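Local coordinates for protein pyridoxal 5'-phosphate synthase subunit PdxT (Thermus thermophilus, PDB 2YWD) that probably hydrolyses glutamine to glutamate and ammonia, which is channelled to the synthase subunit PdxS for making pyridoxal 5'-phosphate, at residues 11-14 with 15-18; 92-95 with 96-99; 112-116 with 117-121; 151-155 with 156-160. One frame throughout, in Å; residues are numbered along the deposited sequence.

Interaction 1: 11-14 with 15-18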
# COMPACT_ATOMS: atom_id res chain seq x y z
N GLN A 11 5.95 -11.26 -5.05
CA GLN A 11 6.27 -10.77 -6.39
C GLN A 11 6.44 -9.27 -6.32
O GLN A 11 5.92 -8.62 -5.41
CB GLN A 11 5.11 -11.09 -7.35
CG GLN A 11 5.31 -10.69 -8.83
CD GLN A 11 5.18 -9.19 -9.10
OE1 GLN A 11 4.31 -8.51 -8.56
NE2 GLN A 11 6.04 -8.67 -9.98
N GLY A 12 7.18 -8.71 -7.26
CA GLY A 12 7.30 -7.26 -7.27
C GLY A 12 8.48 -6.61 -6.60
O GLY A 12 9.47 -7.24 -6.25
N ASP A 13 8.31 -5.31 -6.38
CA ASP A 13 9.35 -4.47 -5.82
C ASP A 13 9.40 -4.27 -4.31
O ASP A 13 9.33 -3.14 -3.81
CB ASP A 13 9.31 -3.14 -6.56
CG ASP A 13 9.40 -3.34 -8.07
OD1 ASP A 13 10.28 -4.11 -8.51
OD2 ASP A 13 8.61 -2.73 -8.82
N PHE A 14 9.53 -5.37 -3.58
CA PHE A 14 9.62 -5.33 -2.12
C PHE A 14 11.01 -4.85 -1.72
O PHE A 14 11.20 -4.28 -0.65
CB PHE A 14 9.33 -6.71 -1.54
CG PHE A 14 10.15 -7.82 -2.15
CD1 PHE A 14 11.44 -8.08 -1.70
CD2 PHE A 14 9.63 -8.59 -3.19
CE1 PHE A 14 12.21 -9.10 -2.29
CE2 PHE A 14 10.38 -9.60 -3.78
CZ PHE A 14 11.67 -9.86 -3.33
N ARG A 15 11.99 -5.10 -2.59
CA ARG A 15 13.37 -4.69 -2.32
C ARG A 15 13.46 -3.21 -1.96
O ARG A 15 14.07 -2.84 -0.96
CB ARG A 15 14.24 -4.97 -3.56
CG ARG A 15 15.68 -4.49 -3.47
CD ARG A 15 16.42 -4.77 -4.79
NE ARG A 15 15.79 -4.06 -5.91
CZ ARG A 15 15.92 -4.41 -7.19
NH1 ARG A 15 16.66 -5.46 -7.53
NH2 ARG A 15 15.31 -3.70 -8.13
N GLU A 16 12.83 -2.36 -2.78
CA GLU A 16 12.86 -0.92 -2.54
C GLU A 16 12.28 -0.52 -1.18
O GLU A 16 12.75 0.44 -0.57
CB GLU A 16 12.10 -0.19 -3.65
CG GLU A 16 12.85 -0.08 -4.98
CD GLU A 16 13.05 -1.41 -5.69
OE1 GLU A 16 12.31 -2.37 -5.40
OE2 GLU A 16 13.95 -1.48 -6.55
N HIS A 17 11.25 -1.22 -0.72
CA HIS A 17 10.66 -0.90 0.59
C HIS A 17 11.59 -1.33 1.72
O HIS A 17 11.69 -0.64 2.74
CB HIS A 17 9.29 -1.58 0.75
CG HIS A 17 8.16 -0.80 0.14
ND1 HIS A 17 7.70 0.39 0.67
CD2 HIS A 17 7.39 -1.05 -0.95
CE1 HIS A 17 6.69 0.83 -0.06
NE2 HIS A 17 6.48 -0.02 -1.05
N LYS A 18 12.27 -2.46 1.55
CA LYS A 18 13.21 -2.92 2.57
C LYS A 18 14.32 -1.89 2.72
O LYS A 18 14.74 -1.57 3.83
CB LYS A 18 13.81 -4.27 2.18
CG LYS A 18 12.81 -5.40 2.06
CD LYS A 18 13.49 -6.73 1.74
CE LYS A 18 14.27 -7.28 2.94
NZ LYS A 18 15.38 -6.40 3.39
O HOH W 1 12.08 -6.73 -5.13
O HOH W 2 12.50 -4.71 -7.16
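The Phe14 ring meets Lys18 at its edge, CD1 lying 4.2 Å from the Lys18 CD, and carries water 1 over the centre of one face. That water accepts from Arg15 N and donates to Gly12 O, so it serves a backbone N-H in the first turn of helix 14-22. The Arg15 guanidinium has water 2 above one face, offset toward the rim, while Glu16 CD lies at its edge, in plane. Arg15 grips Glu16 side-on: NE reaches OE2 at 3.2 Å from above the carboxylate plane, and NH2 reaches the same OE2 at 3.0 Å on its syn lone pair. A bend at chi2 (67°) folds Glu16 back toward Asp13, where OE1 comes within 3.3 Å of Asp13 CB. In the backbone, Phe14 O takes the helical bond of Lys18 N at 3.0 Å. His17, hydrogen-bonded through NE2 to Thr80 and through ND1 to His182, packs against Glu174, a predicted charge-relay residue. Asp13 OD1 and Glu16 OE1 stand only 4.1 Å apart, but water 2 donates to both; this bridge, with the nearby Arg15 charge, would be expected to ease the repulsion between the two carboxylates.

Interaction 2: 92-95 with 96-99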
# COMPACT_ATOMS: atom_id res chain seq x y z
N VAL A 92 -12.19 -1.40 -10.39
CA VAL A 92 -12.99 -1.10 -11.57
C VAL A 92 -12.63 -1.95 -12.79
O VAL A 92 -11.49 -1.97 -13.24
CB VAL A 92 -12.84 0.39 -11.96
CG1 VAL A 92 -13.76 0.72 -13.14
CG2 VAL A 92 -13.16 1.27 -10.76
N GLY A 93 -13.63 -2.67 -13.31
CA GLY A 93 -13.41 -3.51 -14.48
C GLY A 93 -12.90 -4.91 -14.21
O GLY A 93 -12.86 -5.74 -15.13
N TYR A 94 -12.50 -5.19 -12.97
CA TYR A 94 -11.97 -6.50 -12.59
C TYR A 94 -12.59 -6.93 -11.26
O TYR A 94 -11.88 -7.12 -10.26
CB TYR A 94 -10.45 -6.43 -12.45
CG TYR A 94 -9.75 -6.05 -13.73
CD1 TYR A 94 -9.46 -7.01 -14.70
CD2 TYR A 94 -9.41 -4.73 -13.99
CE1 TYR A 94 -8.85 -6.65 -15.91
CE2 TYR A 94 -8.81 -4.36 -15.19
CZ TYR A 94 -8.53 -5.32 -16.14
OH TYR A 94 -7.93 -4.96 -17.32
N PRO A 95 -13.92 -7.09 -11.22
CA PRO A 95 -14.62 -7.48 -10.00
C PRO A 95 -14.13 -8.77 -9.34
O PRO A 95 -14.22 -8.92 -8.12
CB PRO A 95 -16.08 -7.58 -10.45
CG PRO A 95 -15.96 -7.96 -11.89
CD PRO A 95 -14.84 -7.06 -12.37
N GLU A 96 -13.61 -9.70 -10.14
CA GLU A 96 -13.15 -10.97 -9.58
C GLU A 96 -11.65 -11.07 -9.34
O GLU A 96 -11.15 -12.16 -9.02
CB GLU A 96 -13.62 -12.13 -10.47
CG GLU A 96 -15.14 -12.26 -10.54
CD GLU A 96 -15.79 -12.22 -9.16
OE1 GLU A 96 -15.41 -13.02 -8.28
OE2 GLU A 96 -16.69 -11.37 -8.96
N GLN A 97 -10.93 -9.97 -9.48
CA GLN A 97 -9.49 -10.00 -9.26
C GLN A 97 -9.18 -10.32 -7.80
O GLN A 97 -9.69 -9.67 -6.89
CB GLN A 97 -8.84 -8.67 -9.63
CG GLN A 97 -7.31 -8.68 -9.50
CD GLN A 97 -6.65 -7.45 -10.08
OE1 GLN A 97 -6.98 -7.04 -11.20
NE2 GLN A 97 -5.72 -6.87 -9.34
N PRO A 98 -8.33 -11.34 -7.56
CA PRO A 98 -7.96 -11.73 -6.20
C PRO A 98 -7.40 -10.53 -5.44
O PRO A 98 -6.50 -9.86 -5.94
CB PRO A 98 -6.91 -12.81 -6.42
CG PRO A 98 -7.33 -13.43 -7.73
CD PRO A 98 -7.70 -12.22 -8.56
N ARG A 99 -7.94 -10.26 -4.26
CA ARG A 99 -7.48 -9.13 -3.46
C ARG A 99 -7.98 -9.23 -2.03
O ARG A 99 -8.86 -10.04 -1.74
CB ARG A 99 -7.99 -7.83 -4.08
CG ARG A 99 -9.51 -7.74 -4.13
CD ARG A 99 -9.96 -6.49 -4.86
NE ARG A 99 -11.41 -6.34 -4.89
CZ ARG A 99 -12.22 -7.02 -5.70
NH1 ARG A 99 -11.73 -7.91 -6.55
NH2 ARG A 99 -13.53 -6.80 -5.66
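Arg99 reaches back over the turn to the carbonyl of Pro95, its NH1 giving Pro95 O a hydrogen bond of 3.1 Å and NH2 adding a weak one of 3.3 Å. The oxygen lies in the guanidinium plane, yet the NH1 donor stands well above the carbonyl plane, 66° out of it. NH1 is shared: it also bonds Gln97 O at 2.7 Å, this time in the carbonyl plane and on a lone pair. One guanidinium thus clasps two carbonyls of the loop. To make this reach, with CG set between the backbone N and the carbonyl carbon (chi1 61°), the chain runs extended to NE. Beside this clasp, Gln97 N closes a nearly straight bond of 3.1 Å to Tyr94 O. The side chains of the same two residues touch where Gln97 OE1 lies 3.7 Å from Tyr94 CB, with the amide and ring planes 57° apart. Further out, Lys89 O takes another bond from Arg99 NH2, tying the loop to the chain just before strand 90-91. Gln97 OE1 accepts from Arg109 NH1, its NE2 donates to Ser50 OG, and Arg109 makes a cation-pi contact with the Tyr94 ring. Residues 94 to 97 form a type I beta turn, set in the loop between strands 90-91 and 103-108 and joined through Gln97 to Ser50 and Arg109, both predicted to bind glutamine.

Interaction 3: 112-116 with 117-121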
# COMPACT_ATOMS: atom_id res chain seq x y z
N PHE A 112 -4.59 7.05 -15.22
CA PHE A 112 -4.34 8.50 -15.27
C PHE A 112 -4.51 9.15 -16.64
O PHE A 112 -4.65 10.37 -16.74
CB PHE A 112 -2.95 8.82 -14.73
CG PHE A 112 -2.95 9.26 -13.31
CD1 PHE A 112 -2.76 8.34 -12.28
CD2 PHE A 112 -3.19 10.59 -12.99
CE1 PHE A 112 -2.80 8.74 -10.95
CE2 PHE A 112 -3.23 11.00 -11.66
CZ PHE A 112 -3.03 10.08 -10.64
N GLY A 113 -4.47 8.34 -17.70
CA GLY A 113 -4.66 8.87 -19.04
C GLY A 113 -3.55 9.69 -19.66
O GLY A 113 -3.80 10.47 -20.58
N ARG A 114 -2.33 9.54 -19.16
CA ARG A 114 -1.20 10.28 -19.72
C ARG A 114 -0.46 9.39 -20.72
O ARG A 114 -0.37 8.18 -20.52
CB ARG A 114 -0.26 10.76 -18.62
CG ARG A 114 -0.87 11.83 -17.72
CD ARG A 114 0.13 12.43 -16.75
NE ARG A 114 1.27 13.02 -17.43
CZ ARG A 114 2.12 13.88 -16.87
NH1 ARG A 114 1.95 14.26 -15.61
NH2 ARG A 114 3.14 14.35 -17.57
N GLN A 115 0.04 9.99 -21.79
CA GLN A 115 0.76 9.25 -22.82
C GLN A 115 1.94 8.50 -22.21
O GLN A 115 2.07 7.29 -22.37
CB GLN A 115 1.26 10.20 -23.91
CG GLN A 115 1.07 9.67 -25.32
CD GLN A 115 1.73 10.56 -26.36
OE1 GLN A 115 1.57 11.78 -26.34
NE2 GLN A 115 2.49 9.95 -27.27
N VAL A 116 2.80 9.23 -21.51
CA VAL A 116 3.95 8.64 -20.85
C VAL A 116 3.39 8.13 -19.53
O VAL A 116 2.86 8.91 -18.74
CB VAL A 116 5.05 9.69 -20.58
CG1 VAL A 116 6.31 9.00 -20.05
CG2 VAL A 116 5.36 10.45 -21.85
N GLU A 117 3.51 6.83 -19.29
CA GLU A 117 2.96 6.24 -18.08
C GLU A 117 3.79 6.41 -16.81
O GLU A 117 3.80 5.53 -15.95
CB GLU A 117 2.65 4.76 -18.33
CG GLU A 117 1.44 4.57 -19.23
CD GLU A 117 1.16 3.12 -19.56
OE1 GLU A 117 0.06 2.84 -20.09
OE2 GLU A 117 2.04 2.26 -19.31
N SER A 118 4.48 7.54 -16.70
CA SER A 118 5.30 7.83 -15.53
C SER A 118 5.48 9.33 -15.34
O SER A 118 5.78 10.05 -16.30
CB SER A 118 6.68 7.17 -15.67
OG SER A 118 7.38 7.73 -16.77
N PHE A 119 5.28 9.81 -14.11
CA PHE A 119 5.44 11.22 -13.81
C PHE A 119 5.71 11.43 -12.33
O PHE A 119 5.52 10.53 -11.52
CB PHE A 119 4.19 12.01 -14.25
CG PHE A 119 2.92 11.57 -13.58
CD1 PHE A 119 2.50 12.15 -12.39
CD2 PHE A 119 2.15 10.56 -14.15
CE1 PHE A 119 1.33 11.73 -11.76
CE2 PHE A 119 0.97 10.13 -13.53
CZ PHE A 119 0.56 10.72 -12.34
N GLU A 120 6.17 12.63 -11.97
CA GLU A 120 6.46 12.93 -10.58
C GLU A 120 5.82 14.25 -10.18
O GLU A 120 5.79 15.20 -10.98
CB GLU A 120 7.98 13.00 -10.35
CG GLU A 120 8.74 11.76 -10.80
CD GLU A 120 8.94 11.71 -12.31
OE1 GLU A 120 9.50 12.69 -12.86
OE2 GLU A 120 8.56 10.70 -12.95
N GLU A 121 5.31 14.32 -8.96
CA GLU A 121 4.65 15.52 -8.46
C GLU A 121 4.94 15.76 -6.99
O GLU A 121 4.98 14.82 -6.20
CB GLU A 121 3.13 15.38 -8.61
CG GLU A 121 2.60 15.29 -10.03
CD GLU A 121 2.77 16.58 -10.80
OE1 GLU A 121 2.82 17.65 -10.15
OE2 GLU A 121 2.84 16.53 -12.05
O HOH W 3 4.29 15.96 -14.04
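Phe119 receives two side chains from the loop before it, Phe112 and Arg114, at the start of strand 118-125, one arm of a two-stranded antiparallel sheet with strand 129-136. The aromatic contact is a T-shaped stack: Phe119 turns its edge to the face of Phe112, with the planes at 68° and the centroids 5.0 Å apart. The touching atom is Phe119 CZ, which hangs over the centre of the Phe112 ring at nearly equal distances from its six carbons. Phe135 of the partner strand stacks on Phe119 as well.

The second kind of contact is between a charged and an apolar group. The Arg114 guanidinium lies nearly parallel to the Phe119 ring, the planes 13° apart, and sits against the root of the side chain: NH1 is 3.5 Å from Phe119 CB and equally close to CG, while Arg114 CD meets CD2 at 3.8 Å. A bend at chi3 (58°) brings the guanidinium there.

Polar contacts are looser. Arg114 NH1 and Glu121 OE2, 4.3 Å apart, are beyond a salt bridge; water 3, to one side of the pair and in the guanidinium plane, accepts from NH1. At the loop end, Ser118 N makes a weak 2.9 Å bond to Val116 O. By packing alone, Ser118 OG touches Val116 CG1 at 3.7 Å.

Interaction 4: 151-155 with 156-160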
# COMPACT_ATOMS: atom_id res chain seq x y z
N LEU A 151 -5.37 11.91 2.87
CA LEU A 151 -4.20 12.57 3.43
C LEU A 151 -3.41 13.39 2.42
O LEU A 151 -2.60 14.24 2.80
CB LEU A 151 -3.28 11.53 4.07
CG LEU A 151 -3.90 10.71 5.20
CD1 LEU A 151 -2.91 9.64 5.66
CD2 LEU A 151 -4.27 11.63 6.36
N ALA A 152 -3.64 13.14 1.13
CA ALA A 152 -2.94 13.87 0.08
C ALA A 152 -3.67 13.78 -1.25
O ALA A 152 -4.29 12.76 -1.56
CB ALA A 152 -1.51 13.34 -0.07
N ARG A 153 -3.58 14.85 -2.03
CA ARG A 153 -4.22 14.91 -3.34
C ARG A 153 -3.29 15.47 -4.40
O ARG A 153 -2.38 16.24 -4.09
CB ARG A 153 -5.45 15.82 -3.29
CG ARG A 153 -6.54 15.42 -2.32
CD ARG A 153 -7.57 16.55 -2.18
NE ARG A 153 -8.57 16.27 -1.15
CZ ARG A 153 -9.73 15.66 -1.36
NH1 ARG A 153 -10.08 15.27 -2.59
NH2 ARG A 153 -10.55 15.45 -0.34
N LEU A 154 -3.52 15.08 -5.64
CA LEU A 154 -2.78 15.62 -6.77
C LEU A 154 -3.88 16.49 -7.35
O LEU A 154 -4.78 15.98 -8.01
CB LEU A 154 -2.37 14.54 -7.76
CG LEU A 154 -1.75 15.08 -9.05
CD1 LEU A 154 -0.66 16.10 -8.73
CD2 LEU A 154 -1.19 13.92 -9.86
N GLY A 155 -3.82 17.79 -7.09
CA GLY A 155 -4.88 18.67 -7.54
C GLY A 155 -5.99 18.39 -6.54
O GLY A 155 -5.84 18.68 -5.35
N ASP A 156 -7.09 17.81 -7.00
CA ASP A 156 -8.19 17.48 -6.10
C ASP A 156 -8.33 15.95 -6.01
O ASP A 156 -9.14 15.44 -5.24
CB ASP A 156 -9.50 18.09 -6.60
CG ASP A 156 -9.43 19.60 -6.71
OD1 ASP A 156 -9.06 20.25 -5.71
OD2 ASP A 156 -9.74 20.13 -7.80
N LEU A 157 -7.51 15.24 -6.78
CA LEU A 157 -7.57 13.78 -6.80
C LEU A 157 -6.82 13.12 -5.64
O LEU A 157 -5.63 13.35 -5.45
CB LEU A 157 -7.00 13.25 -8.12
CG LEU A 157 -7.00 11.73 -8.31
CD1 LEU A 157 -8.44 11.19 -8.35
CD2 LEU A 157 -6.27 11.39 -9.61
N PRO A 158 -7.52 12.31 -4.84
CA PRO A 158 -6.91 11.62 -3.70
C PRO A 158 -5.81 10.67 -4.19
O PRO A 158 -6.04 9.90 -5.12
CB PRO A 158 -8.08 10.85 -3.09
CG PRO A 158 -9.26 11.69 -3.43
CD PRO A 158 -8.98 12.06 -4.87
N VAL A 159 -4.64 10.72 -3.56
CA VAL A 159 -3.53 9.84 -3.92
C VAL A 159 -2.95 9.11 -2.71
O VAL A 159 -2.16 8.18 -2.86
CB VAL A 159 -2.40 10.60 -4.66
CG1 VAL A 159 -2.93 11.12 -6.00
CG2 VAL A 159 -1.88 11.74 -3.81
N LEU A 160 -3.32 9.56 -1.52
CA LEU A 160 -2.88 8.92 -0.27
C LEU A 160 -4.11 8.91 0.63
O LEU A 160 -4.64 9.97 0.96
CB LEU A 160 -1.75 9.71 0.41
CG LEU A 160 -1.28 9.08 1.74
CD1 LEU A 160 -0.68 7.70 1.46
CD2 LEU A 160 -0.23 9.97 2.41
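Arg153 lies along the backbone of residues 156-158, and its side chain meets it at CB, CG, CD and the tip. CB is 3.3 Å from Leu157 O, and CG is about equally far from that oxygen and Asp156 O. The chain sets out with CG anti to the carbonyl carbon (chi1 -60°) and runs extended to NE, bringing CD to 3.6 Å from Asp156 O. CZ also approaches Asp156 O, and at the tip NH1 bonds this oxygen at 2.8 Å. The oxygen lies in the guanidinium plane, and the donor is tilted 26° from the carbonyl plane. NH1 also touches the ring of Pro158, 3.8 Å from CG.

The backbone beneath is a beta hairpin of strands 149-154 and 157-163, at one edge of the seven-stranded mixed sheet. A type II' turn from Leu154 to Leu157 closes it, with Gly155 supplying the positive phi such a turn needs in its second position. Leu154 and Leu157 form the hydrogen-bonded pair that closes the turn, Leu154 N reaching Leu157 O at 2.7 Å. Arg153 and Pro158 follow as a non-hydrogen-bonded pair. Between this pair and Ala152 with Leu160 the register slips by one, a classic beta bulge in which Val159 and Leu160 both face Ala152. Ala152 O takes a nearly straight bond of 2.9 Å from Val159 N and a weak one from Leu160 N.

On the side of the hairpin that carries Ala152 and Leu154, Ala152 CB packs at 3.7 Å against Leu160 CB. Strand 118-125 covers this side through Val125 and Phe119. Val159 CG1 reaches Leu154 CB at 3.9 Å.

From the N terminus, interaction 1 opens helix 14-22 after strand 5-8, beside the predicted triad residue Glu174. Interaction 2 then turns the chain between strands 90-91 and 103-108, interaction 3 leads from the loop after strand 103-108 into strand 118-125, and interaction 4 closes the hairpin of strands 149-154 and 157-163. All four are local and follow in series; none nests in or crosses another. Interactions 1 and 2 lie apart from the rest, their centres about 23 Å from each other. Interactions 3 and 4 touch: Glu121 CG meets Leu154 CD1 at 3.6 Å, and Phe112 CZ meets Leu157 CD2 at 3.6 Å, tying the two-stranded sheet and the loop before it to the edge hairpin of the seven-stranded one.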